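Local coordinates for mandelate racemase/muconate lactonizing enzyme, C-terminal domain protein (Paracoccus denitrificans, PDB 4DWD) that binds magnesium and is probably a hydro-lyase of the enolase superfamily, built from an N-terminal capping domain and a modified TIM barrel, at residues A6-L11 with P61-Q66; G40-M45 with L95-I100; G48-G53 with E88-A93; R57-F62 with H80-L85; P302-F307 with P353-V358. All coordinates share one frame; numbering follows the deposited sequence.

From the N terminus, the first strand meets the end of helix 49-63 in contact 1, closing a loop that holds the other two strands of the capping-domain meander. Contact 2 opens inside that loop, on strand 37-42, and closes beyond it on helix 90-110, so contacts 1 and 2 cross. Contact 3 joins the starts of helices 49-63 and 90-110; it is nested in contact 2 and likewise crosses contact 1. Contact 4 begins where contact 1 ends, sharing Pro61 and Phe62 with it, and lies nested within contact 3. Contact 5 follows in series within the barrel domain, yet touches contact 2 through Glu41 and Gly305, tying barrel to cap.

Contact 1: A6-L11 with P61-Q66; sequences AKVEAL and PFLEGQ
Glu64 reaches across to Val8 with the one hydrogen bond of this contact. The Val8 N-H points at Glu64 OE2, 2.9 Å from N to oxygen and 156° at the hydrogen, using the lone pair of OE2 that faces away from OE1. The glutamate can span the distance because CG stands opposite its own carbonyl carbon (chi1 -73°) and the chain beyond runs extended. Around the bond, Glu64 CG rests 3.7 Å from Ala6 O, and Lys7 CA lies 3.6 Å from Glu64 OE2. With an alanine here, the carboxylate is gone and Val8 N would probably be left without this acceptor.

The apolar part is small: Val8, beta-branched and suited to a strand, brings CG2 to 4.1 Å from Leu63 CB in the last turn of the helix. Gly65, with its positive phi, fits the type II turn that follows from Leu63 to Gln66. Glu64 also binds calcium in a crystal of this protein, though none is bound here.

Ala6 and Lys7 form a classic beta bulge opposite Thr31 of strand 24-32. Val8 also packs on Val55 and Ala60 of helix 49-63, while Phe62 turns to helix 71-81.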
# COMPACT_ATOMS: atom_id res chain seq x y z
N ALA B 6 35.95 37.05 10.67
CA ALA B 6 37.13 37.68 10.06
C ALA B 6 37.86 36.73 9.12
O ALA B 6 38.31 37.13 8.04
CB ALA B 6 38.07 38.18 11.14
N LYS B 7 37.96 35.47 9.52
CA LYS B 7 38.79 34.51 8.82
C LYS B 7 38.23 33.10 8.97
O LYS B 7 37.79 32.70 10.05
CB LYS B 7 40.21 34.58 9.38
CG LYS B 7 41.23 33.81 8.56
CD LYS B 7 42.66 34.14 8.96
CE LYS B 7 43.65 33.42 8.06
NZ LYS B 7 44.96 34.11 7.98
N VAL B 8 38.27 32.34 7.88
CA VAL B 8 37.90 30.93 7.90
C VAL B 8 39.08 30.15 7.35
O VAL B 8 39.53 30.39 6.23
CB VAL B 8 36.63 30.66 7.05
CG1 VAL B 8 36.32 29.16 7.03
CG2 VAL B 8 35.43 31.45 7.57
N GLU B 9 39.61 29.23 8.15
CA GLU B 9 40.77 28.42 7.75
C GLU B 9 40.40 26.95 7.69
O GLU B 9 39.72 26.43 8.58
CB GLU B 9 41.89 28.54 8.77
CG GLU B 9 42.57 29.88 8.82
CD GLU B 9 43.47 29.93 10.03
OE1 GLU B 9 44.58 29.38 9.98
OE2 GLU B 9 43.03 30.48 11.05
N ALA B 10 40.88 26.28 6.64
CA ALA B 10 40.69 24.84 6.46
C ALA B 10 42.03 24.15 6.72
O ALA B 10 43.01 24.42 6.03
CB ALA B 10 40.19 24.55 5.05
N LEU B 11 42.06 23.25 7.71
CA LEU B 11 43.31 22.67 8.20
C LEU B 11 43.30 21.14 8.16
O LEU B 11 42.40 20.50 8.71
CB LEU B 11 43.54 23.12 9.65
CG LEU B 11 43.59 24.63 9.93
CD1 LEU B 11 43.72 24.88 11.42
CD2 LEU B 11 44.72 25.30 9.16
N PRO B 61 35.08 32.36 1.39
CA PRO B 61 34.92 33.72 0.86
C PRO B 61 33.53 34.29 1.14
O PRO B 61 33.38 35.50 1.25
CB PRO B 61 35.12 33.56 -0.65
CG PRO B 61 35.85 32.27 -0.82
CD PRO B 61 35.46 31.39 0.33
N PHE B 62 32.53 33.43 1.26
CA PHE B 62 31.17 33.87 1.53
C PHE B 62 30.94 34.23 3.00
O PHE B 62 30.26 35.20 3.30
CB PHE B 62 30.16 32.81 1.08
CG PHE B 62 28.75 33.10 1.49
CD1 PHE B 62 27.99 34.04 0.80
CD2 PHE B 62 28.19 32.45 2.59
CE1 PHE B 62 26.69 34.32 1.18
CE2 PHE B 62 26.88 32.72 2.98
CZ PHE B 62 26.13 33.66 2.28
N LEU B 63 31.52 33.45 3.91
CA LEU B 63 31.34 33.70 5.33
C LEU B 63 32.11 34.89 5.87
O LEU B 63 31.67 35.52 6.83
CB LEU B 63 31.75 32.47 6.14
CG LEU B 63 30.92 31.20 5.96
CD1 LEU B 63 31.50 30.11 6.85
CD2 LEU B 63 29.46 31.47 6.31
N GLU B 64 33.27 35.16 5.29
CA GLU B 64 34.12 36.24 5.80
C GLU B 64 33.38 37.57 5.63
O GLU B 64 32.88 37.87 4.55
CB GLU B 64 35.52 36.18 5.16
CG GLU B 64 36.34 35.00 5.70
CD GLU B 64 37.60 34.68 4.92
OE1 GLU B 64 37.85 35.32 3.88
OE2 GLU B 64 38.36 33.79 5.36
N GLY B 65 33.26 38.33 6.72
CA GLY B 65 32.53 39.60 6.76
C GLY B 65 31.08 39.49 7.22
O GLY B 65 30.40 40.51 7.38
N GLN B 66 30.62 38.26 7.43
CA GLN B 66 29.23 38.03 7.82
C GLN B 66 29.08 37.85 9.34
O GLN B 66 30.07 37.67 10.05
CB GLN B 66 28.66 36.82 7.07
CG GLN B 66 28.61 37.00 5.56
CD GLN B 66 27.68 38.12 5.15
OE1 GLN B 66 26.51 38.13 5.52
NE2 GLN B 66 28.18 39.05 4.36

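Contact 2: G40-M45 with L95-I100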
# COMPACT_ATOMS: atom_id res chain seq x y z
N GLY B 40 35.60 23.72 14.23
CA GLY B 40 34.69 22.74 13.62
C GLY B 40 35.48 21.59 13.04
O GLY B 40 36.71 21.64 12.94
N GLU B 41 34.78 20.53 12.66
CA GLU B 41 35.43 19.33 12.12
C GLU B 41 34.59 18.74 11.00
O GLU B 41 33.36 18.71 11.11
CB GLU B 41 35.65 18.29 13.23
CG GLU B 41 36.36 17.05 12.72
CD GLU B 41 36.92 16.15 13.80
OE1 GLU B 41 36.64 16.35 15.01
OE2 GLU B 41 37.65 15.22 13.43
N ALA B 42 35.26 18.30 9.93
CA ALA B 42 34.63 17.55 8.84
C ALA B 42 35.08 16.10 8.91
O ALA B 42 36.24 15.83 9.23
CB ALA B 42 35.03 18.13 7.48
N SER B 43 34.19 15.16 8.59
CA SER B 43 34.55 13.74 8.61
C SER B 43 35.77 13.53 7.72
O SER B 43 35.75 13.90 6.55
CB SER B 43 33.37 12.92 8.10
OG SER B 43 33.59 11.53 8.30
N PRO B 44 36.85 12.94 8.28
CA PRO B 44 38.13 12.89 7.55
C PRO B 44 38.22 11.70 6.59
O PRO B 44 39.17 10.89 6.66
CB PRO B 44 39.15 12.78 8.69
CG PRO B 44 38.44 12.00 9.74
CD PRO B 44 36.99 12.44 9.67
N MSE B 45 37.24 11.62 5.69
CA MSE B 45 37.18 10.53 4.71
C MSE B 45 38.26 10.78 3.69
O MSE B 45 38.28 11.84 3.04
CB MSE B 45 35.78 10.46 4.09
CG MSE B 45 34.70 10.27 5.16
SE MSE B 45 34.88 8.57 6.16
CE MSE B 45 35.95 9.13 7.70
N LEU B 95 30.03 21.80 5.22
CA LEU B 95 29.00 22.62 5.86
C LEU B 95 28.87 22.32 7.35
O LEU B 95 28.78 23.24 8.17
CB LEU B 95 27.67 22.45 5.14
CG LEU B 95 27.64 23.04 3.72
CD1 LEU B 95 26.47 22.46 2.93
CD2 LEU B 95 27.56 24.55 3.77
N ALA B 96 28.90 21.02 7.71
CA ALA B 96 28.85 20.60 9.11
C ALA B 96 29.99 21.21 9.90
O ALA B 96 29.78 21.72 11.00
CB ALA B 96 28.90 19.08 9.21
N ALA B 97 31.20 21.16 9.34
CA ALA B 97 32.37 21.70 10.04
C ALA B 97 32.20 23.19 10.33
O ALA B 97 32.53 23.67 11.43
CB ALA B 97 33.62 21.45 9.21
N CYS B 98 31.68 23.93 9.35
CA CYS B 98 31.48 25.37 9.54
C CYS B 98 30.39 25.64 10.56
O CYS B 98 30.53 26.57 11.35
CB CYS B 98 31.18 26.06 8.21
SG CYS B 98 32.57 26.03 7.04
N ASP B 99 29.32 24.84 10.55
CA ASP B 99 28.27 24.99 11.55
C ASP B 99 28.80 24.81 12.96
O ASP B 99 28.49 25.60 13.86
CB ASP B 99 27.16 23.96 11.30
CG ASP B 99 26.03 24.10 12.29
OD1 ASP B 99 25.14 24.94 12.07
OD2 ASP B 99 26.04 23.38 13.29
N ILE B 100 29.62 23.78 13.15
CA ILE B 100 30.14 23.49 14.49
C ILE B 100 31.04 24.66 14.96
O ILE B 100 30.94 25.12 16.10
CB ILE B 100 30.90 22.15 14.51
CG1 ILE B 100 29.94 20.96 14.29
CG2 ILE B 100 31.59 21.96 15.87
CD1 ILE B 100 30.66 19.68 13.89
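Gly40 and Ala97 lie at the centre of a strand-on-helix packing in the alpha/beta capping domain of the enolase superfamily. Strand 37-42, outermost in its sheet within this chain, runs nearly antiparallel to helix 90-110 (167° between the short segments), with the axes only 5.7 Å apart. Such closeness demands small residues, and both Gly40 and Ala97 are small.

Two CA-H...O contacts take the place of conventional hydrogen bonds, of which there are none across this contact. Gly40 CA approaches Ala97 O at 3.2 Å and almost straight, 165° at the hydrogen. A side chain on Gly40 could not be fitted, since a beta carbon would run into that same oxygen. In the reverse sense Ala97 CA gives a more bent contact to Glu41 O at 3.3 Å. Glu41 N and O are buried with no hydrogen-bond partner; the Ala97 CA-H is a weak substitute for the oxygen alone.

Apolar packing does the rest. Ala42 CB meets Ala97 CB at 4.0 Å. In Ile100, chi1 of -67° sets CG2 (3.9 Å from Gly40 CA) and the CG1-CD1 arm (CD1 4.0 Å from Glu41 O) against successive residues on one face of the strand. The carboxylate of Glu41 turns from the helix, and OE1 accepts a hydrogen bond from Gly305 N in the barrel domain. The Ala97 methyl rests on the Glu41 carbonyl, CB 3.3 Å from O and 3.4 Å from C.

Contact 3: G48-G53 with E88-A93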
# COMPACT_ATOMS: atom_id res chain seq x y z
N GLY B 48 39.64 13.92 4.45
CA GLY B 48 38.76 15.11 4.44
C GLY B 48 39.26 16.23 3.54
O GLY B 48 38.79 17.37 3.66
N ILE B 49 40.20 15.93 2.65
CA ILE B 49 40.86 16.96 1.84
C ILE B 49 39.89 17.64 0.88
O ILE B 49 39.90 18.86 0.75
CB ILE B 49 42.09 16.39 1.08
CG1 ILE B 49 43.06 15.69 2.06
CG2 ILE B 49 42.77 17.48 0.27
CD1 ILE B 49 43.60 16.56 3.16
N ALA B 50 39.01 16.85 0.26
CA ALA B 50 38.02 17.43 -0.64
C ALA B 50 37.09 18.37 0.13
O ALA B 50 36.81 19.48 -0.34
CB ALA B 50 37.24 16.34 -1.37
N SER B 51 36.63 17.96 1.31
CA SER B 51 35.80 18.86 2.13
C SER B 51 36.52 20.16 2.50
O SER B 51 35.94 21.24 2.45
CB SER B 51 35.27 18.17 3.39
OG SER B 51 34.33 17.16 3.08
N LEU B 52 37.79 20.04 2.87
CA LEU B 52 38.59 21.21 3.20
C LEU B 52 38.76 22.15 2.01
O LEU B 52 38.72 23.37 2.18
CB LEU B 52 39.95 20.78 3.76
CG LEU B 52 39.93 20.07 5.12
CD1 LEU B 52 41.36 19.64 5.48
CD2 LEU B 52 39.34 20.94 6.23
N GLY B 53 38.92 21.58 0.81
CA GLY B 53 38.98 22.38 -0.41
C GLY B 53 37.68 23.12 -0.68
O GLY B 53 37.69 24.28 -1.11
N GLU B 88 25.78 15.36 -0.83
CA GLU B 88 26.09 14.28 0.11
C GLU B 88 27.59 14.06 0.25
O GLU B 88 28.33 14.00 -0.74
CB GLU B 88 25.50 12.95 -0.36
CG GLU B 88 23.98 12.86 -0.36
CD GLU B 88 23.36 13.25 -1.68
OE1 GLU B 88 23.96 14.08 -2.41
OE2 GLU B 88 22.27 12.73 -2.00
N GLY B 89 28.03 13.91 1.50
CA GLY B 89 29.42 13.52 1.76
C GLY B 89 30.34 14.73 1.84
O GLY B 89 30.38 15.42 2.85
N ILE B 90 31.08 14.98 0.77
CA ILE B 90 32.08 16.04 0.80
C ILE B 90 31.51 17.41 1.19
O ILE B 90 32.02 18.08 2.11
CB ILE B 90 32.80 16.13 -0.55
CG1 ILE B 90 33.71 14.90 -0.74
CG2 ILE B 90 33.64 17.40 -0.63
CD1 ILE B 90 34.13 14.65 -2.18
N ALA B 91 30.45 17.83 0.51
CA ALA B 91 29.89 19.15 0.77
C ALA B 91 29.14 19.23 2.09
O ALA B 91 29.28 20.22 2.81
CB ALA B 91 29.01 19.61 -0.40
N THR B 92 28.36 18.20 2.43
CA THR B 92 27.68 18.26 3.73
C THR B 92 28.66 18.25 4.90
O THR B 92 28.39 18.89 5.92
CB THR B 92 26.60 17.16 3.91
OG1 THR B 92 27.18 15.85 3.75
CG2 THR B 92 25.46 17.35 2.89
N ALA B 93 29.79 17.55 4.77
CA ALA B 93 30.81 17.57 5.85
C ALA B 93 31.48 18.94 5.95
O ALA B 93 31.75 19.41 7.06
CB ALA B 93 31.85 16.48 5.65
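The first turns of two capping-domain helices, 49-63 and 90-110, pack together where Ser51 and Ile90 meet. Each helix has a glycine at its N-cap, Gly48 and Gly89, both with positive phi. The second start is further tied by a weak bond from Gly89 N to Thr92 OG1, the third residue after the cap.

Ser51 OG gives its hydrogen to Ile90 O at 2.7 Å, approaching in the carbonyl plane on a lone pair, with 116° at the oxygen. Its chi1 of -68° turns OG from the serine's own carbonyl carbon, bringing it to Ile90 O. Ala93 CB closes in on the hydroxyl, 3.6 Å from OG. Both branches of Ile90 lie against the neighbouring turn: CD1 lies 3.6 Å from Ala50 CB, and CG2 sits 3.6 Å from Ser51 N. Small Ala50 admits both. Ile90 also packs on Leu85 of a neighbouring subunit.

With an alanine in place of Ser51 the hydroxyl is lost, and Ile90 O would probably lack its cross-helix donor, a gap opening beside the Ala93 methyl. Serine thus suits a buried seam, since its short hydroxyl is spent on a backbone oxygen while its small bulk lets the helices come close.

Contact 4: R57-F62 with H80-L85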
# COMPACT_ATOMS: atom_id res chain seq x y z
N ARG B 57 37.62 27.15 -0.94
CA ARG B 57 37.29 27.78 -2.22
C ARG B 57 35.88 28.34 -2.26
O ARG B 57 35.64 29.40 -2.85
CB ARG B 57 37.41 26.77 -3.37
CG ARG B 57 38.81 26.33 -3.74
CD ARG B 57 38.78 25.55 -5.06
NE ARG B 57 37.87 24.40 -5.00
CZ ARG B 57 38.18 23.22 -4.46
NH1 ARG B 57 39.38 23.02 -3.93
NH2 ARG B 57 37.29 22.25 -4.45
N ASP B 58 34.94 27.62 -1.65
CA ASP B 58 33.52 27.91 -1.86
C ASP B 58 32.84 28.61 -0.68
O ASP B 58 32.05 29.54 -0.87
CB ASP B 58 32.75 26.64 -2.25
CG ASP B 58 33.36 25.92 -3.44
OD1 ASP B 58 33.86 26.59 -4.38
OD2 ASP B 58 33.34 24.68 -3.46
N ILE B 59 33.15 28.17 0.53
CA ILE B 59 32.44 28.64 1.72
C ILE B 59 33.10 29.84 2.38
O ILE B 59 32.45 30.85 2.64
CB ILE B 59 32.22 27.50 2.73
CG1 ILE B 59 31.45 26.34 2.07
CG2 ILE B 59 31.47 28.00 3.96
CD1 ILE B 59 31.41 25.07 2.90
N ALA B 60 34.40 29.72 2.64
CA ALA B 60 35.17 30.77 3.32
C ALA B 60 34.96 32.18 2.73
O ALA B 60 34.67 33.11 3.49
CB ALA B 60 36.65 30.41 3.37
N PRO B 61 35.08 32.36 1.39
CA PRO B 61 34.92 33.72 0.86
C PRO B 61 33.53 34.29 1.14
O PRO B 61 33.38 35.50 1.25
CB PRO B 61 35.12 33.56 -0.65
CG PRO B 61 35.85 32.27 -0.82
CD PRO B 61 35.46 31.39 0.33
N PHE B 62 32.53 33.43 1.26
CA PHE B 62 31.17 33.87 1.53
C PHE B 62 30.94 34.23 3.00
O PHE B 62 30.26 35.20 3.30
CB PHE B 62 30.16 32.81 1.08
CG PHE B 62 28.75 33.10 1.49
CD1 PHE B 62 27.99 34.04 0.80
CD2 PHE B 62 28.19 32.45 2.59
CE1 PHE B 62 26.69 34.32 1.18
CE2 PHE B 62 26.88 32.72 2.98
CZ PHE B 62 26.13 33.66 2.28
N HIS B 80 22.53 25.66 -0.66
CA HIS B 80 21.91 25.78 -1.97
C HIS B 80 22.87 26.18 -3.06
O HIS B 80 22.73 25.73 -4.20
CB HIS B 80 20.61 26.59 -1.86
CG HIS B 80 19.50 25.81 -1.18
ND1 HIS B 80 19.46 25.62 0.16
CD2 HIS B 80 18.42 25.08 -1.71
CE1 HIS B 80 18.41 24.84 0.48
NE2 HIS B 80 17.78 24.50 -0.66
N ARG B 81 23.88 26.98 -2.73
CA ARG B 81 24.96 27.27 -3.70
C ARG B 81 25.75 26.01 -4.06
O ARG B 81 26.23 25.87 -5.20
CB ARG B 81 25.94 28.31 -3.13
CG ARG B 81 25.30 29.65 -2.80
CD ARG B 81 26.10 30.85 -3.28
NE ARG B 81 27.53 30.77 -2.99
CZ ARG B 81 28.32 31.83 -2.84
NH1 ARG B 81 29.62 31.66 -2.59
NH2 ARG B 81 27.82 33.06 -2.90
N LEU B 82 25.89 25.11 -3.09
CA LEU B 82 26.72 23.92 -3.25
C LEU B 82 25.94 22.67 -3.65
O LEU B 82 26.50 21.57 -3.73
CB LEU B 82 27.47 23.62 -1.95
CG LEU B 82 28.48 24.63 -1.42
CD1 LEU B 82 29.16 24.07 -0.20
CD2 LEU B 82 29.48 24.98 -2.51
N VAL B 83 24.65 22.82 -3.93
CA VAL B 83 23.79 21.64 -4.08
C VAL B 83 24.26 20.72 -5.20
O VAL B 83 24.18 19.51 -5.09
CB VAL B 83 22.30 22.06 -4.24
CG1 VAL B 83 22.08 22.81 -5.55
CG2 VAL B 83 21.36 20.87 -4.13
N LYS B 84 24.81 21.30 -6.27
CA LYS B 84 25.22 20.50 -7.42
C LYS B 84 26.56 19.80 -7.21
O LYS B 84 27.03 19.10 -8.10
CB LYS B 84 25.23 21.33 -8.71
CG LYS B 84 23.92 22.05 -9.05
CD LYS B 84 23.08 21.21 -9.99
CE LYS B 84 21.87 21.96 -10.53
NZ LYS B 84 21.63 21.64 -11.96
N LEU B 85 27.14 19.97 -6.02
CA LEU B 85 28.29 19.17 -5.59
C LEU B 85 27.87 17.84 -4.97
O LEU B 85 28.71 17.04 -4.56
CB LEU B 85 29.21 19.94 -4.62
CG LEU B 85 29.82 21.24 -5.15
CD1 LEU B 85 30.70 21.86 -4.08
CD2 LEU B 85 30.60 21.00 -6.45
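Asp58 turns its methylene to Leu82, CB lying 3.7 Å from CD2, while its carboxylate extends past that methyl until OD2 stands 3.9 Å from Leu85 CD1. The carboxylate meets leucine methyls here and makes no salt bridge with Arg81: Asp58 OD1 and Arg81 NH1 are 6.8 Å apart, leaving at most a long-range attraction. The backbone oxygen of Asp58 is nearer, 3.7 Å from Arg81 NH1 and close to the guanidinium plane, still too far for a hydrogen bond.

Ile59 follows in the wide pi-type turn of the helix. Its CG1 lies 3.9 Å from Leu82 CD1, the two side chains meeting at about a right angle.

Pro61, which has no N-H to give to the preceding turn, falls at a kink, after which Phe62 takes chi1 172° and swings its ring toward Arg81. That arginine, bent at chi2 and chi3, lays one face of its guanidinium below Phe62 CG. Arg81 NH2 is 3.8 Å from Phe62 CD1, with the planes 58° apart, so the groups overlap obliquely and do not stack.

Leu46 of a neighbouring subunit packs against Asp58 and Leu82. Ile59 goes on to Ala94, Leu95 and Cys98 of helix 90-110, and Phe62 to Leu74 and Met78 of helix 71-81.

Contact 5: P302-F307 with P353-V358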
# COMPACT_ATOMS: atom_id res chain seq x y z
N PRO B 302 37.77 11.87 18.22
CA PRO B 302 37.91 12.08 19.67
C PRO B 302 37.91 13.53 20.14
O PRO B 302 37.84 13.79 21.35
CB PRO B 302 39.28 11.46 19.97
CG PRO B 302 40.05 11.67 18.71
CD PRO B 302 39.04 11.48 17.60
N GLY B 303 37.99 14.48 19.21
CA GLY B 303 38.13 15.89 19.56
C GLY B 303 36.89 16.71 19.29
O GLY B 303 35.86 16.55 19.96
N VAL B 304 36.99 17.61 18.32
CA VAL B 304 35.88 18.54 18.00
C VAL B 304 34.55 17.82 17.75
O VAL B 304 33.53 18.19 18.34
CB VAL B 304 36.25 19.48 16.83
CG1 VAL B 304 35.08 20.37 16.41
CG2 VAL B 304 37.43 20.35 17.21
N GLY B 305 34.56 16.78 16.93
CA GLY B 305 33.31 16.06 16.62
C GLY B 305 32.69 15.43 17.85
O GLY B 305 31.48 15.41 18.01
N HIS B 306 33.54 14.90 18.74
CA HIS B 306 33.03 14.31 19.97
C HIS B 306 32.34 15.35 20.81
O HIS B 306 31.25 15.10 21.33
CB HIS B 306 34.18 13.69 20.75
CG HIS B 306 33.79 13.26 22.13
ND1 HIS B 306 33.12 12.11 22.38
CD2 HIS B 306 34.00 13.87 23.36
CE1 HIS B 306 32.92 11.99 23.70
NE2 HIS B 306 33.47 13.06 24.30
N PHE B 307 32.95 16.52 20.95
CA PHE B 307 32.37 17.57 21.77
C PHE B 307 31.03 18.05 21.19
O PHE B 307 30.06 18.22 21.93
CB PHE B 307 33.35 18.73 21.96
CG PHE B 307 34.29 18.53 23.11
CD1 PHE B 307 35.29 17.56 23.07
CD2 PHE B 307 34.18 19.32 24.24
CE1 PHE B 307 36.16 17.39 24.13
CE2 PHE B 307 35.03 19.16 25.31
CZ PHE B 307 36.03 18.18 25.26
N PRO B 353 32.20 27.96 27.97
CA PRO B 353 31.46 28.51 26.83
C PRO B 353 31.81 27.84 25.50
O PRO B 353 32.94 27.39 25.30
CB PRO B 353 31.88 29.98 26.83
CG PRO B 353 32.12 30.27 28.28
CD PRO B 353 32.83 29.04 28.77
N GLY B 354 30.82 27.76 24.61
CA GLY B 354 31.02 27.12 23.31
C GLY B 354 31.09 25.62 23.45
O GLY B 354 30.35 25.02 24.23
N LEU B 355 31.98 24.99 22.68
CA LEU B 355 32.20 23.55 22.78
C LEU B 355 32.90 23.15 24.07
O LEU B 355 32.64 22.09 24.62
CB LEU B 355 33.08 23.08 21.62
CG LEU B 355 32.42 23.02 20.26
CD1 LEU B 355 33.51 22.84 19.22
CD2 LEU B 355 31.39 21.90 20.16
N GLY B 356 33.81 24.00 24.53
CA GLY B 356 34.64 23.69 25.68
C GLY B 356 35.85 22.84 25.35
O GLY B 356 36.49 22.34 26.26
N ILE B 357 36.17 22.69 24.07
CA ILE B 357 37.35 21.93 23.64
C ILE B 357 38.56 22.84 23.77
O ILE B 357 38.48 24.03 23.45
CB ILE B 357 37.21 21.38 22.18
CG1 ILE B 357 38.41 20.49 21.84
CG2 ILE B 357 37.13 22.50 21.16
CD1 ILE B 357 38.11 19.03 21.66
N VAL B 358 39.67 22.28 24.25
CA VAL B 358 40.90 23.03 24.46
C VAL B 358 41.98 22.53 23.49
O VAL B 358 42.37 21.36 23.52
CB VAL B 358 41.37 22.93 25.93
CG1 VAL B 358 42.73 23.60 26.11
CG2 VAL B 358 40.34 23.52 26.87
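Leu355 O lies at the edge of the Phe307 ring, near its plane and 3.2 Å from CD2, where the aromatic C-H rim carries slight positive charge; the same oxygen accepts a hydrogen bond from His311 NE2. The next carbonyl along the loop also comes to the phenyl group: Gly356 O is 3.6 Å from Phe307 CE2 and is bonded to Asn338 ND2. Glycine suits position 356 because its backbone takes positive phi in this turn.

Ile357 lies over one face of the same ring. Its CB stands 4.2 Å from the ring centroid and only 10° off the normal, a CH-pi contact over the centre. With CG1 anti to the backbone N (chi1 -175°), the chain runs back along the ring, bringing Ile357 CD1 to 3.5 Å from Phe307 CD1. The price is that CG2 takes the crowded position and chi2, at 112°, falls away from a staggered value. Ile357 CD1 also lies 3.5 Å from Gly303 C, at the N-cap of helix 304-314.

Leu355 supplies two further methyl contacts. Leu355 CD1 meets Val304 CG1 at 4.1 Å, the side chains crossing at about a right angle, and Leu355 CD2 reaches Phe307 CB at the same separation.

The contact clamps the loop before helix 361-367 onto the start of helix 304-314 in the barrel domain. Val304 and Leu355 both continue onto Ile100 of capping-domain helix 90-110, Leu355 N bonds to Asp104 of that helix, and Val304 touches Trp39 of strand 37-42.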